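Local coordinates for protein alpha-galactosidase (Umbelopsis vinacea, PDB 3A5V) that catalyses, as a glycoside hydrolase family 27 enzyme, the hydrolysis of terminal, non-reducing alpha-D-galactose residues from alpha-galactosides, at residues 27-32 / 77-82; 62-67 / 115-120; 173-178 / 228-233; 325-330 / 337-342; 376-381 / 386-391. One frame throughout, in Å; residues are numbered along the deposited sequence.

Contact 1 of 5, residues 27-32 / 77-82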
# COMPACT_ATOMS: atom_id res chain seq x y z
N LEU A 27 -6.69 -8.16 44.33
CA LEU A 27 -6.44 -6.85 43.74
C LEU A 27 -7.63 -6.39 42.90
O LEU A 27 -8.01 -5.21 42.94
CB LEU A 27 -5.15 -6.87 42.90
CG LEU A 27 -3.86 -7.15 43.69
CD1 LEU A 27 -2.73 -7.53 42.72
CD2 LEU A 27 -3.46 -5.97 44.58
N ILE A 28 -8.21 -7.31 42.15
CA ILE A 28 -9.39 -6.99 41.34
C ILE A 28 -10.56 -6.58 42.25
O ILE A 28 -11.25 -5.59 42.01
CB ILE A 28 -9.79 -8.15 40.41
CG1 ILE A 28 -8.72 -8.33 39.32
CG2 ILE A 28 -11.21 -7.90 39.75
CD1 ILE A 28 -8.72 -9.70 38.67
N LEU A 29 -10.78 -7.37 43.31
CA LEU A 29 -11.89 -7.10 44.23
C LEU A 29 -11.69 -5.77 44.96
O LEU A 29 -12.64 -5.01 45.11
CB LEU A 29 -12.05 -8.27 45.22
CG LEU A 29 -13.41 -8.52 45.88
CD1 LEU A 29 -14.60 -8.35 44.93
CD2 LEU A 29 -13.39 -9.91 46.50
N ASP A 30 -10.46 -5.46 45.38
CA ASP A 30 -10.18 -4.16 46.00
C ASP A 30 -10.38 -2.98 45.04
O ASP A 30 -10.85 -1.92 45.44
CB ASP A 30 -8.76 -4.11 46.55
CG ASP A 30 -8.59 -4.95 47.80
OD1 ASP A 30 -9.60 -5.41 48.37
OD2 ASP A 30 -7.42 -5.16 48.22
N ALA A 31 -10.00 -3.16 43.77
CA ALA A 31 -10.20 -2.12 42.76
C ALA A 31 -11.71 -1.90 42.49
O ALA A 31 -12.15 -0.76 42.36
CB ALA A 31 -9.48 -2.46 41.50
N ALA A 32 -12.48 -2.99 42.40
CA ALA A 32 -13.93 -2.90 42.16
C ALA A 32 -14.61 -2.15 43.30
O ALA A 32 -15.51 -1.33 43.06
CB ALA A 32 -14.56 -4.28 41.95
N LYS A 77 -15.64 -17.46 38.24
CA LYS A 77 -17.08 -17.22 38.46
C LYS A 77 -17.42 -16.54 39.81
O LYS A 77 -18.19 -15.58 39.82
CB LYS A 77 -17.94 -18.48 38.23
CG LYS A 77 -19.42 -18.16 38.23
CD LYS A 77 -20.29 -19.39 38.27
CE LYS A 77 -21.76 -19.02 38.38
NZ LYS A 77 -22.31 -18.50 37.08
N PRO A 78 -16.86 -17.04 40.94
CA PRO A 78 -17.20 -16.40 42.21
C PRO A 78 -16.70 -14.95 42.33
O PRO A 78 -17.33 -14.15 43.02
CB PRO A 78 -16.49 -17.29 43.25
CG PRO A 78 -16.40 -18.64 42.58
CD PRO A 78 -16.02 -18.24 41.15
N LEU A 79 -15.58 -14.64 41.68
CA LEU A 79 -15.12 -13.25 41.58
C LEU A 79 -16.11 -12.39 40.77
O LEU A 79 -16.42 -11.26 41.16
CB LEU A 79 -13.69 -13.18 40.97
CG LEU A 79 -13.13 -11.78 40.69
CD1 LEU A 79 -13.12 -10.88 41.96
CD2 LEU A 79 -11.72 -11.87 40.07
N VAL A 80 -16.59 -12.91 39.64
CA VAL A 80 -17.59 -12.19 38.83
C VAL A 80 -18.87 -11.96 39.65
O VAL A 80 -19.47 -10.89 39.59
CB VAL A 80 -17.89 -12.93 37.51
CG1 VAL A 80 -19.11 -12.35 36.83
CG2 VAL A 80 -16.66 -12.89 36.58
N ASP A 81 -19.27 -12.96 40.44
CA ASP A 81 -20.43 -12.80 41.35
C ASP A 81 -20.24 -11.64 42.33
O ASP A 81 -21.18 -10.87 42.58
CB ASP A 81 -20.70 -14.10 42.14
CG ASP A 81 -21.24 -15.23 41.27
OD1 ASP A 81 -21.80 -15.01 40.16
OD2 ASP A 81 -21.13 -16.37 41.74
N ASP A 82 -19.04 -11.52 42.89
CA ASP A 82 -18.69 -10.41 43.80
C ASP A 82 -18.74 -9.05 43.10
O ASP A 82 -19.21 -8.06 43.67
CB ASP A 82 -17.29 -10.61 44.40
CG ASP A 82 -17.25 -11.73 45.44
OD1 ASP A 82 -18.32 -12.08 45.98
OD2 ASP A 82 -16.16 -12.27 45.70
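Leu29 and Leu79 face each other, CA to CA 7.4 Å, where helix segments 27-32 and 77-82 run nearly parallel, their axes 10.6 Å apart and only 10° off alignment. With the backbones this far apart, a few branched side chains fill the gap. Leu79 reaches across with CG trans to its backbone N (chi1 175°), which carries both methyls toward the other helix. Its CD2 lies between the two ends of Ile28, meeting Ile28 CD1 at 4.0 Å and Ile28 CG2 at the same separation; the two side chains are set roughly at right angles. Leu79 CD1 also meets Leu29 CD1, at 4.2 Å, in a looser contact in which the two leucines pass in opposite directions. The helices belong to consecutive strand-helix units of the TIM barrel, packed side by side on its outside. Ile28 faces inward, where it also touches Val48 of strand 47-49, so the Ile28-Leu79 pair reaches into the layer between helices and barrel wall. Asp82, one turn on from Leu79, takes Leu29 CD1 against its CB at 3.6 Å, and Leu29 CD2 lies 3.7 Å from Asp82 OD2. The charge of that carboxylate is met by a salt bridge to Arg74, just ahead of helix 76-85.

Contact 2 of 5, residues 62-67 / 115-120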
# COMPACT_ATOMS: atom_id res chain seq x y z
N SER A 62 -10.85 -31.26 28.78
CA SER A 62 -12.12 -30.84 28.18
C SER A 62 -11.94 -29.72 27.12
O SER A 62 -12.89 -29.38 26.42
CB SER A 62 -13.07 -30.35 29.28
OG SER A 62 -12.79 -28.98 29.60
N LYS A 63 -10.73 -29.15 27.05
CA LYS A 63 -10.37 -28.06 26.11
C LYS A 63 -10.70 -26.65 26.61
O LYS A 63 -10.31 -25.67 25.96
CB LYS A 63 -10.98 -28.26 24.71
CG LYS A 63 -10.41 -29.42 23.91
CD LYS A 63 -11.04 -29.41 22.51
CE LYS A 63 -10.73 -30.68 21.76
NZ LYS A 63 -11.15 -30.57 20.33
N THR A 64 -11.41 -26.53 27.72
CA THR A 64 -11.64 -25.19 28.28
C THR A 64 -10.36 -24.64 28.91
O THR A 64 -9.43 -25.40 29.27
CB THR A 64 -12.84 -25.10 29.27
OG1 THR A 64 -12.51 -25.73 30.50
CG2 THR A 64 -14.07 -25.74 28.69
N LEU A 65 -10.28 -23.32 28.98
CA LEU A 65 -9.13 -22.67 29.58
C LEU A 65 -9.60 -22.00 30.87
O LEU A 65 -10.39 -21.04 30.84
CB LEU A 65 -8.48 -21.65 28.63
CG LEU A 65 -7.21 -20.97 29.15
CD1 LEU A 65 -6.06 -21.97 29.39
CD2 LEU A 65 -6.76 -19.87 28.20
N LEU A 66 -9.13 -22.52 31.99
CA LEU A 66 -9.49 -21.96 33.29
C LEU A 66 -8.47 -20.90 33.72
O LEU A 66 -7.45 -20.70 33.06
CB LEU A 66 -9.62 -23.10 34.33
CG LEU A 66 -10.66 -24.21 34.04
CD1 LEU A 66 -10.64 -25.25 35.18
CD2 LEU A 66 -12.07 -23.65 33.84
N ALA A 67 -8.78 -20.20 34.81
CA ALA A 67 -7.88 -19.19 35.35
C ALA A 67 -6.76 -19.81 36.18
O ALA A 67 -6.90 -20.93 36.68
CB ALA A 67 -8.66 -18.18 36.18
N ALA A 115 -15.95 -18.79 24.48
CA ALA A 115 -17.14 -17.96 24.68
C ALA A 115 -18.11 -18.64 25.67
O ALA A 115 -18.70 -17.97 26.53
CB ALA A 115 -17.83 -17.70 23.37
N LYS A 116 -18.29 -19.95 25.51
CA LYS A 116 -19.15 -20.72 26.40
C LYS A 116 -18.64 -20.65 27.85
O LYS A 116 -19.43 -20.44 28.78
CB LYS A 116 -19.26 -22.17 25.91
CG LYS A 116 -20.18 -23.05 26.74
CD LYS A 116 -20.51 -24.35 26.00
CE LYS A 116 -21.39 -25.28 26.85
NZ LYS A 116 -21.20 -26.72 26.46
N THR A 117 -17.33 -20.83 28.04
CA THR A 117 -16.72 -20.69 29.36
C THR A 117 -17.01 -19.31 29.98
O THR A 117 -17.45 -19.21 31.12
CB THR A 117 -15.20 -20.95 29.29
OG1 THR A 117 -14.98 -22.27 28.79
CG2 THR A 117 -14.50 -20.79 30.65
N TRP A 118 -16.79 -18.25 29.20
CA TRP A 118 -16.95 -16.90 29.73
C TRP A 118 -18.41 -16.62 30.11
O TRP A 118 -18.68 -16.04 31.17
CB TRP A 118 -16.42 -15.87 28.71
CG TRP A 118 -14.95 -16.09 28.40
CD1 TRP A 118 -13.99 -16.58 29.24
CD2 TRP A 118 -14.29 -15.83 27.15
NE1 TRP A 118 -12.78 -16.64 28.61
CE2 TRP A 118 -12.93 -16.19 27.32
CE3 TRP A 118 -14.72 -15.35 25.90
CZ2 TRP A 118 -11.99 -16.08 26.29
CZ3 TRP A 118 -13.78 -15.24 24.87
CH2 TRP A 118 -12.43 -15.61 25.07
N ALA A 119 -19.35 -17.09 29.28
CA ALA A 119 -20.79 -16.94 29.57
C ALA A 119 -21.18 -17.66 30.88
O ALA A 119 -21.93 -17.12 31.69
CB ALA A 119 -21.62 -17.45 28.41
N LYS A 120 -20.63 -18.85 31.08
CA LYS A 120 -20.84 -19.63 32.30
C LYS A 120 -20.32 -18.87 33.52
O LYS A 120 -20.94 -18.88 34.60
CB LYS A 120 -20.14 -20.99 32.17
CG LYS A 120 -20.10 -21.84 33.44
CD LYS A 120 -19.18 -23.07 33.24
CE LYS A 120 -19.30 -24.07 34.39
NZ LYS A 120 -18.58 -25.36 34.06
O HOH W 1 -12.41 -21.86 27.74
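Thr64 and Thr117 meet at the centre of this small contact, their CA atoms 6.9 Å apart, and the hydroxyl of Thr117 does the touching. Its OG1 rests against the hydrocarbon part of Thr64, 3.6 Å from Thr64 CB and equally close to Thr64 CG2. The hydroxyl of Thr64 is on another branch, so the two side chains meet oxygen to carbon. On Thr117 the methyl, trans to the backbone N while OG1 lies beside that N (chi1 -60°), is directed at the loop as well: Thr117 CG2 comes within 4.1 Å of Leu65 O.

The polar link between the segments is water 1. It accepts the N-H of Leu65 at 2.9 Å from Leu65 N and lies 2.8 Å from Thr117 OG1, tying the loop backbone to the helix without a direct bond. Thr117 OG1 is in addition hydrogen-bonded to Ile113 O one turn back along its own helix, which fixes the hydroxyl where the water can use it. In the second shell, the N-H of Thr64 makes a long, weak bond to Ser62 OG, and Lys63 O is held by Arg59 NH1.

The loop 62-67 belongs to the long connection from strand 47-49 to helix 76-85 of the TIM barrel, and it lies along helix 111-121, where Thr64 touches Ile113 and Leu66 touches Trp121. From the same helix Trp118 turns inward onto strand 89-95, and Ala115 packs on helix 140-156.

Contact 3 of 5, residues 173-178 / 228-233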
# COMPACT_ATOMS: atom_id res chain seq x y z
N PRO A 173 -11.02 -1.79 10.73
CA PRO A 173 -12.19 -2.31 11.46
C PRO A 173 -13.39 -1.34 11.45
O PRO A 173 -14.52 -1.80 11.56
CB PRO A 173 -11.68 -2.51 12.88
CG PRO A 173 -10.48 -1.54 13.01
CD PRO A 173 -9.87 -1.56 11.63
N TRP A 174 -13.14 -0.04 11.29
CA TRP A 174 -14.22 0.96 11.13
C TRP A 174 -15.11 0.67 9.91
O TRP A 174 -16.25 1.15 9.84
CB TRP A 174 -13.65 2.40 11.07
CG TRP A 174 -12.46 2.51 10.16
CD1 TRP A 174 -12.47 2.66 8.79
CD2 TRP A 174 -11.08 2.41 10.54
NE1 TRP A 174 -11.17 2.68 8.32
CE2 TRP A 174 -10.31 2.53 9.37
CE3 TRP A 174 -10.43 2.25 11.78
CZ2 TRP A 174 -8.90 2.50 9.39
CZ3 TRP A 174 -9.03 2.22 11.81
CH2 TRP A 174 -8.28 2.34 10.61
N ASN A 175 -14.58 -0.10 8.95
CA ASN A 175 -15.36 -0.62 7.81
C ASN A 175 -15.90 -2.03 8.09
O ASN A 175 -17.10 -2.27 7.94
CB ASN A 175 -14.52 -0.65 6.51
CG ASN A 175 -13.92 0.71 6.16
OD1 ASN A 175 -14.60 1.75 6.18
ND2 ASN A 175 -12.63 0.70 5.80
N PHE A 176 -15.02 -2.97 8.46
CA PHE A 176 -15.40 -4.38 8.49
C PHE A 176 -16.10 -4.86 9.76
O PHE A 176 -16.85 -5.85 9.72
CB PHE A 176 -14.24 -5.33 8.08
CG PHE A 176 -13.18 -5.55 9.16
CD1 PHE A 176 -13.45 -6.34 10.29
CD2 PHE A 176 -11.88 -5.02 9.00
CE1 PHE A 176 -12.45 -6.57 11.27
CE2 PHE A 176 -10.88 -5.23 10.00
CZ PHE A 176 -11.18 -6.01 11.14
N ALA A 177 -15.85 -4.18 10.87
CA ALA A 177 -16.25 -4.70 12.19
C ALA A 177 -17.52 -4.06 12.74
O ALA A 177 -17.99 -4.42 13.81
CB ALA A 177 -15.10 -4.51 13.20
N SER A 178 -18.08 -3.12 11.99
CA SER A 178 -19.09 -2.22 12.55
C SER A 178 -20.43 -2.89 12.87
O SER A 178 -21.16 -2.41 13.74
CB SER A 178 -19.31 -1.00 11.64
OG SER A 178 -19.55 -1.43 10.32
N SER A 228 -13.55 8.98 12.65
CA SER A 228 -14.72 9.43 13.43
C SER A 228 -15.99 9.31 12.62
O SER A 228 -17.05 8.94 13.15
CB SER A 228 -14.56 10.90 13.86
OG SER A 228 -13.59 11.02 14.89
N GLN A 229 -15.89 9.59 11.31
CA GLN A 229 -17.04 9.53 10.41
C GLN A 229 -17.79 8.16 10.44
O GLN A 229 -18.95 8.09 10.03
CB GLN A 229 -16.60 9.83 8.97
CG GLN A 229 -15.54 8.85 8.43
CD GLN A 229 -15.12 9.19 7.01
OE1 GLN A 229 -15.95 9.28 6.11
NE2 GLN A 229 -13.82 9.38 6.80
N LYS A 230 -17.11 7.09 10.87
CA LYS A 230 -17.69 5.75 10.81
C LYS A 230 -18.42 5.35 12.09
O LYS A 230 -19.16 4.36 12.09
CB LYS A 230 -16.62 4.68 10.47
CG LYS A 230 -15.90 4.85 9.11
CD LYS A 230 -16.84 4.72 7.93
CE LYS A 230 -16.09 5.04 6.64
NZ LYS A 230 -16.97 4.84 5.46
N ALA A 231 -18.20 6.11 13.16
CA ALA A 231 -18.70 5.76 14.49
C ALA A 231 -20.21 5.92 14.56
O ALA A 231 -20.74 6.88 13.99
CB ALA A 231 -18.05 6.66 15.54
N ARG A 232 -20.88 5.02 15.27
CA ARG A 232 -22.35 5.05 15.41
C ARG A 232 -22.71 4.48 16.79
O ARG A 232 -21.91 3.76 17.39
CB ARG A 232 -23.05 4.16 14.37
CG ARG A 232 -22.77 4.48 12.88
CD ARG A 232 -23.52 5.73 12.38
NE ARG A 232 -23.22 5.96 10.96
CZ ARG A 232 -22.20 6.70 10.50
NH1 ARG A 232 -21.37 7.33 11.33
NH2 ARG A 232 -22.01 6.83 9.19
N SER A 233 -23.92 4.76 17.26
CA SER A 233 -24.43 4.10 18.47
C SER A 233 -24.21 2.59 18.31
O SER A 233 -24.55 2.02 17.26
CB SER A 233 -25.92 4.39 18.69
OG SER A 233 -26.38 3.79 19.89
O HOH W 2 -17.26 1.88 5.24
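Lys230 packs along the backbone and base of Trp174, with the two CA atoms 5.9 Å apart. Its CB lies 3.6 Å from Trp174 O and 3.8 Å from Trp174 CB, and its CG goes on past the same carbonyl toward the start of the indole, 4.1 Å from Trp174 CD1. CG comes to the ring obliquely, and most of the lysine's contact with the tryptophan is with CB and the carbonyl oxygen. A bend at chi2 (-63°) then turns the chain toward Asn175, and CE comes 3.6 Å from Asn175 OD1.

The ammonium group and the amide are joined through water 2, which accepts from Lys230 NZ at 3.0 Å and donates to Asn175 OD1 at 2.8 Å. A leucine here has no ammonium group, and water 2 would probably lose its donor, leaving Asn175 OD1 less firmly held. Nearby, Arg232 NH1 steadies the loop by bonding both Gln229 O and Ala231 O, in each case from above the carbonyl plane.

Inward, Trp174 packs on Trp184 of strand 183-185 and Asn237 of strand 236-238. Outward, the region faces a second subunit of the tetramer: Gln229 NE2 bonds Ala200 O of that subunit, and Ser178 and Arg232 pack on its Tyr132. The arrangement belongs to the connections of the TIM barrel: a short helix on the way to one strand is met by the 3-10 turn that leads from helix 217-227 into the neighbouring parallel strand.

Contact 4 of 5, residues 325-330 / 337-342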
# COMPACT_ATOMS: atom_id res chain seq x y z
N VAL A 325 -17.65 22.40 21.26
CA VAL A 325 -16.55 23.06 20.55
C VAL A 325 -15.29 22.92 21.38
O VAL A 325 -15.30 23.18 22.59
CB VAL A 325 -16.86 24.55 20.22
CG1 VAL A 325 -15.64 25.26 19.60
CG2 VAL A 325 -18.06 24.64 19.25
N ILE A 326 -14.21 22.48 20.74
CA ILE A 326 -12.92 22.34 21.43
C ILE A 326 -11.82 23.11 20.71
O ILE A 326 -11.56 22.88 19.52
CB ILE A 326 -12.47 20.86 21.55
CG1 ILE A 326 -13.58 20.02 22.21
CG2 ILE A 326 -11.16 20.75 22.34
CD1 ILE A 326 -13.62 18.60 21.76
N LEU A 327 -11.16 24.00 21.45
CA LEU A 327 -9.94 24.66 20.98
C LEU A 327 -8.76 23.87 21.53
O LEU A 327 -8.64 23.70 22.74
CB LEU A 327 -9.86 26.11 21.48
CG LEU A 327 -11.08 26.98 21.15
CD1 LEU A 327 -11.06 28.24 22.02
CD2 LEU A 327 -11.10 27.31 19.67
N LEU A 328 -7.90 23.38 20.65
CA LEU A 328 -6.77 22.57 21.10
C LEU A 328 -5.48 23.22 20.64
O LEU A 328 -5.27 23.50 19.45
CB LEU A 328 -6.88 21.13 20.56
CG LEU A 328 -5.81 20.09 20.94
CD1 LEU A 328 -6.42 18.70 20.81
CD2 LEU A 328 -4.59 20.20 20.04
N ASN A 329 -4.60 23.43 21.61
CA ASN A 329 -3.32 24.08 21.41
C ASN A 329 -2.20 23.06 21.63
O ASN A 329 -1.79 22.81 22.77
CB ASN A 329 -3.17 25.26 22.38
CG ASN A 329 -1.80 25.94 22.27
OD1 ASN A 329 -1.07 25.73 21.30
ND2 ASN A 329 -1.44 26.73 23.28
N ALA A 330 -1.71 22.48 20.54
CA ALA A 330 -0.62 21.51 20.63
C ALA A 330 0.77 22.15 20.72
O ALA A 330 1.78 21.42 20.76
CB ALA A 330 -0.67 20.52 19.45
N MET A 337 -6.77 31.48 21.19
CA MET A 337 -7.33 30.83 20.00
C MET A 337 -8.74 31.33 19.70
O MET A 337 -9.50 31.62 20.63
CB MET A 337 -7.35 29.30 20.16
CG MET A 337 -5.96 28.66 20.35
SD MET A 337 -6.04 26.84 20.39
CE MET A 337 -7.00 26.47 18.89
N THR A 338 -9.09 31.40 18.41
CA THR A 338 -10.40 31.93 17.95
C THR A 338 -11.17 30.91 17.12
O THR A 338 -10.62 30.34 16.17
CB THR A 338 -10.19 33.22 17.10
OG1 THR A 338 -9.55 34.20 17.91
CG2 THR A 338 -11.52 33.78 16.57
N ALA A 339 -12.43 30.69 17.49
CA ALA A 339 -13.36 29.89 16.69
C ALA A 339 -14.44 30.83 16.17
O ALA A 339 -15.01 31.59 16.95
CB ALA A 339 -13.99 28.79 17.53
N THR A 340 -14.71 30.78 14.87
CA THR A 340 -15.77 31.59 14.28
C THR A 340 -17.03 30.72 14.13
O THR A 340 -16.94 29.50 14.09
CB THR A 340 -15.37 32.13 12.89
OG1 THR A 340 -15.37 31.06 11.95
CG2 THR A 340 -13.95 32.75 12.93
N TRP A 341 -18.18 31.37 14.05
CA TRP A 341 -19.45 30.67 13.87
C TRP A 341 -19.45 29.94 12.52
O TRP A 341 -19.97 28.82 12.42
CB TRP A 341 -20.62 31.68 13.93
CG TRP A 341 -21.12 32.13 15.34
CD1 TRP A 341 -22.37 32.61 15.63
CD2 TRP A 341 -20.39 32.14 16.59
NE1 TRP A 341 -22.46 32.93 16.97
CE2 TRP A 341 -21.27 32.65 17.58
CE3 TRP A 341 -19.08 31.78 16.97
CZ2 TRP A 341 -20.88 32.79 18.93
CZ3 TRP A 341 -18.70 31.91 18.30
CH2 TRP A 341 -19.59 32.42 19.27
N ASP A 342 -18.86 30.56 11.49
CA ASP A 342 -18.82 29.92 10.17
C ASP A 342 -17.98 28.63 10.20
O ASP A 342 -18.27 27.70 9.44
CB ASP A 342 -18.35 30.86 9.06
CG ASP A 342 -19.40 31.91 8.69
OD1 ASP A 342 -20.59 31.77 9.09
OD2 ASP A 342 -19.03 32.87 8.00
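Met337 packs over the Leu328 backbone and against Leu327 CB at the tight end of this contact between strand segments 325-329 and 337-340. The strands run roughly antiparallel at 149°, axes 8.1 Å apart at closest, and no backbone pairing joins them. The methionine turns at its thioether (chi3 51°), laying the terminal methyl over the backbone opposite: Met337 CE is 3.5 Å from Leu328 O and 3.9 Å from Leu327 CB. The sulfur completes the fit, with Met337 SD 3.8 Å from Asn329 CB. Asn329 spends its amide instead on Ser333 O and Val380 O through ND2. In the middle, Leu327 CD2 meets Ala339 CB at 3.9 Å.

Packing slackens toward the other end, where Val325 CG1 and Ala339 CB stand 4.4 Å apart. Thr338 points away, onto the partly exposed outer side of its strand, and its OG1 bonds Thr377 OG1.

This is a layer-to-layer contact of the C-terminal beta sandwich. Strand 322-329 lies between strands 311-318 and 384-390 in one sheet, its reverse side, through Ile326 and Leu328, covered by helix 251-263 of the barrel; strand 335-340 pairs with 375-380 in the facing sheet.

Contact 5 of 5, residues 376-381 / 386-391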
# COMPACT_ATOMS: atom_id res chain seq x y z
N ILE A 376 -15.47 33.45 19.11
CA ILE A 376 -15.03 33.50 20.50
C ILE A 376 -13.51 33.34 20.55
O ILE A 376 -12.94 32.50 19.86
CB ILE A 376 -15.74 32.39 21.34
CG1 ILE A 376 -15.38 32.53 22.84
CG2 ILE A 376 -15.43 30.98 20.76
CD1 ILE A 376 -16.25 31.68 23.78
N THR A 377 -12.85 34.16 21.37
CA THR A 377 -11.40 34.08 21.53
C THR A 377 -11.08 33.76 22.99
O THR A 377 -11.55 34.45 23.90
CB THR A 377 -10.69 35.42 21.09
OG1 THR A 377 -10.96 35.66 19.70
CG2 THR A 377 -9.16 35.34 21.29
N LEU A 378 -10.29 32.71 23.22
CA LEU A 378 -9.97 32.27 24.58
C LEU A 378 -8.50 31.90 24.74
O LEU A 378 -7.86 31.45 23.78
CB LEU A 378 -10.81 31.05 24.97
CG LEU A 378 -12.33 31.19 25.07
CD1 LEU A 378 -12.93 29.82 25.36
CD2 LEU A 378 -12.73 32.18 26.16
N ASP A 379 -8.00 32.05 25.97
CA ASP A 379 -6.68 31.54 26.35
C ASP A 379 -6.70 30.01 26.41
O ASP A 379 -7.54 29.42 27.09
CB ASP A 379 -6.30 32.05 27.73
CG ASP A 379 -6.01 33.54 27.74
OD1 ASP A 379 -5.19 33.99 26.93
OD2 ASP A 379 -6.58 34.24 28.59
N VAL A 380 -5.75 29.38 25.73
CA VAL A 380 -5.62 27.92 25.75
C VAL A 380 -4.19 27.57 26.17
O VAL A 380 -3.23 28.03 25.55
CB VAL A 380 -5.96 27.30 24.36
CG1 VAL A 380 -6.07 25.78 24.48
CG2 VAL A 380 -7.27 27.93 23.79
N PRO A 381 -4.03 26.78 27.25
CA PRO A 381 -2.70 26.42 27.74
C PRO A 381 -1.88 25.62 26.72
O PRO A 381 -2.44 25.01 25.80
CB PRO A 381 -3.00 25.55 28.97
CG PRO A 381 -4.38 25.94 29.38
CD PRO A 381 -5.10 26.20 28.09
N ARG A 386 -9.60 24.10 25.53
CA ARG A 386 -10.80 24.65 26.16
C ARG A 386 -11.98 23.88 25.57
O ARG A 386 -12.08 23.74 24.34
CB ARG A 386 -10.96 26.17 25.93
CG ARG A 386 -9.83 27.03 26.55
CD ARG A 386 -9.82 26.98 28.09
NE ARG A 386 -11.00 27.63 28.69
CZ ARG A 386 -11.13 28.95 28.87
NH1 ARG A 386 -10.15 29.78 28.50
NH2 ARG A 386 -12.24 29.44 29.42
N LEU A 387 -12.83 23.37 26.45
CA LEU A 387 -13.96 22.53 26.07
C LEU A 387 -15.24 23.32 26.32
O LEU A 387 -15.55 23.66 27.48
CB LEU A 387 -13.97 21.23 26.92
CG LEU A 387 -15.22 20.35 26.79
CD1 LEU A 387 -15.44 19.90 25.34
CD2 LEU A 387 -15.17 19.14 27.72
N LEU A 388 -15.97 23.59 25.25
CA LEU A 388 -17.10 24.52 25.30
C LEU A 388 -18.38 23.83 24.88
O LEU A 388 -18.36 22.95 23.99
CB LEU A 388 -16.87 25.72 24.36
CG LEU A 388 -15.52 26.43 24.46
CD1 LEU A 388 -15.37 27.48 23.34
CD2 LEU A 388 -15.32 27.06 25.86
N LYS A 389 -19.48 24.25 25.50
CA LYS A 389 -20.81 23.90 25.02
C LYS A 389 -21.58 25.15 24.62
O LYS A 389 -21.76 26.07 25.44
CB LYS A 389 -21.59 23.10 26.07
CG LYS A 389 -22.97 22.63 25.57
CD LYS A 389 -23.72 21.91 26.69
CE LYS A 389 -25.12 21.49 26.26
NZ LYS A 389 -25.78 20.78 27.38
N PHE A 390 -22.03 25.18 23.37
CA PHE A 390 -22.89 26.24 22.85
C PHE A 390 -24.32 25.83 23.12
O PHE A 390 -24.73 24.73 22.73
CB PHE A 390 -22.66 26.44 21.34
CG PHE A 390 -21.42 27.27 21.02
CD1 PHE A 390 -20.15 26.81 21.35
CD2 PHE A 390 -21.55 28.49 20.38
CE1 PHE A 390 -18.99 27.59 21.06
CE2 PHE A 390 -20.43 29.27 20.07
CZ PHE A 390 -19.14 28.82 20.42
N MET A 391 -25.08 26.70 23.80
CA MET A 391 -26.40 26.33 24.31
C MET A 391 -27.50 26.45 23.24
O MET A 391 -28.65 26.09 23.47
CB MET A 391 -26.75 27.15 25.56
CG MET A 391 -25.75 26.97 26.69
SD MET A 391 -25.59 25.27 27.31
CE MET A 391 -27.14 25.14 28.20
O HOH W 3 -9.89 32.95 28.31
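Arg386 reaches over Leu378 and Asp379 from the facing layer of the C-terminal beta sandwich, strand 384-390 lying in one sheet and strand 375-380 in the other. Its CB starts 4.2 Å from Leu378 CD1. CG lies 3.4 Å from Asp379 O and 3.9 Å from Val380 CG2, and CD passes Asp379 O at 3.5 Å, since bends at chi2 and chi3 (-66° and -68°) fold the chain back over the opposite strand. The guanidinium then lies with Leu378 CD1 4.0 Å above the centre of one face. At its edge, NH1 gives a 3.0 Å bond to Asp379 O, in the plane of both groups and on a carbonyl lone pair, with an N-H...O angle of 158°. NH1 also donates to water 3, which accepts from Asp379 N as well, so NH1 is linked to Asp379 O directly and to Asp379 N through the water. NH2 forms a salt bridge with Asp362, while the Asp379 carboxylate is paired with Lys336. A methionine in place of Arg386 would probably leave Asp379 O without its donor and the Asp362 carboxylate without its mate. Beyond the arginine the interface is apolar. Leu378 and Leu388 point at each other tip to tip, CD1 of the first 3.7 Å from CD2 of the second, and further along Ile376 CG2 sits at the edge of the Phe390 ring, 4.3 Å from CZ.

In the fold
Along the chain, contacts 1 and 2 interlock, their segments alternating, and contacts 3, 4 and 5 follow in series. The first three belong to the TIM barrel. Contacts 1 and 2, centres about 18 Å apart, touch where Lys77 NZ probably bonds Lys120 O, joining successive helices of the barrel wall; contact 3 lies across the chain's centre from contact 1, about 32 Å away centre to centre, beside a second subunit. Contacts 4 and 5, centres about 7 Å apart, share the two facing sheets of the C-terminal sandwich and touch each other. Their centres lie about 41 to 50 Å from those of contacts 1 and 2, and strand 322-329 rests the sandwich on helix 251-263 of the barrel.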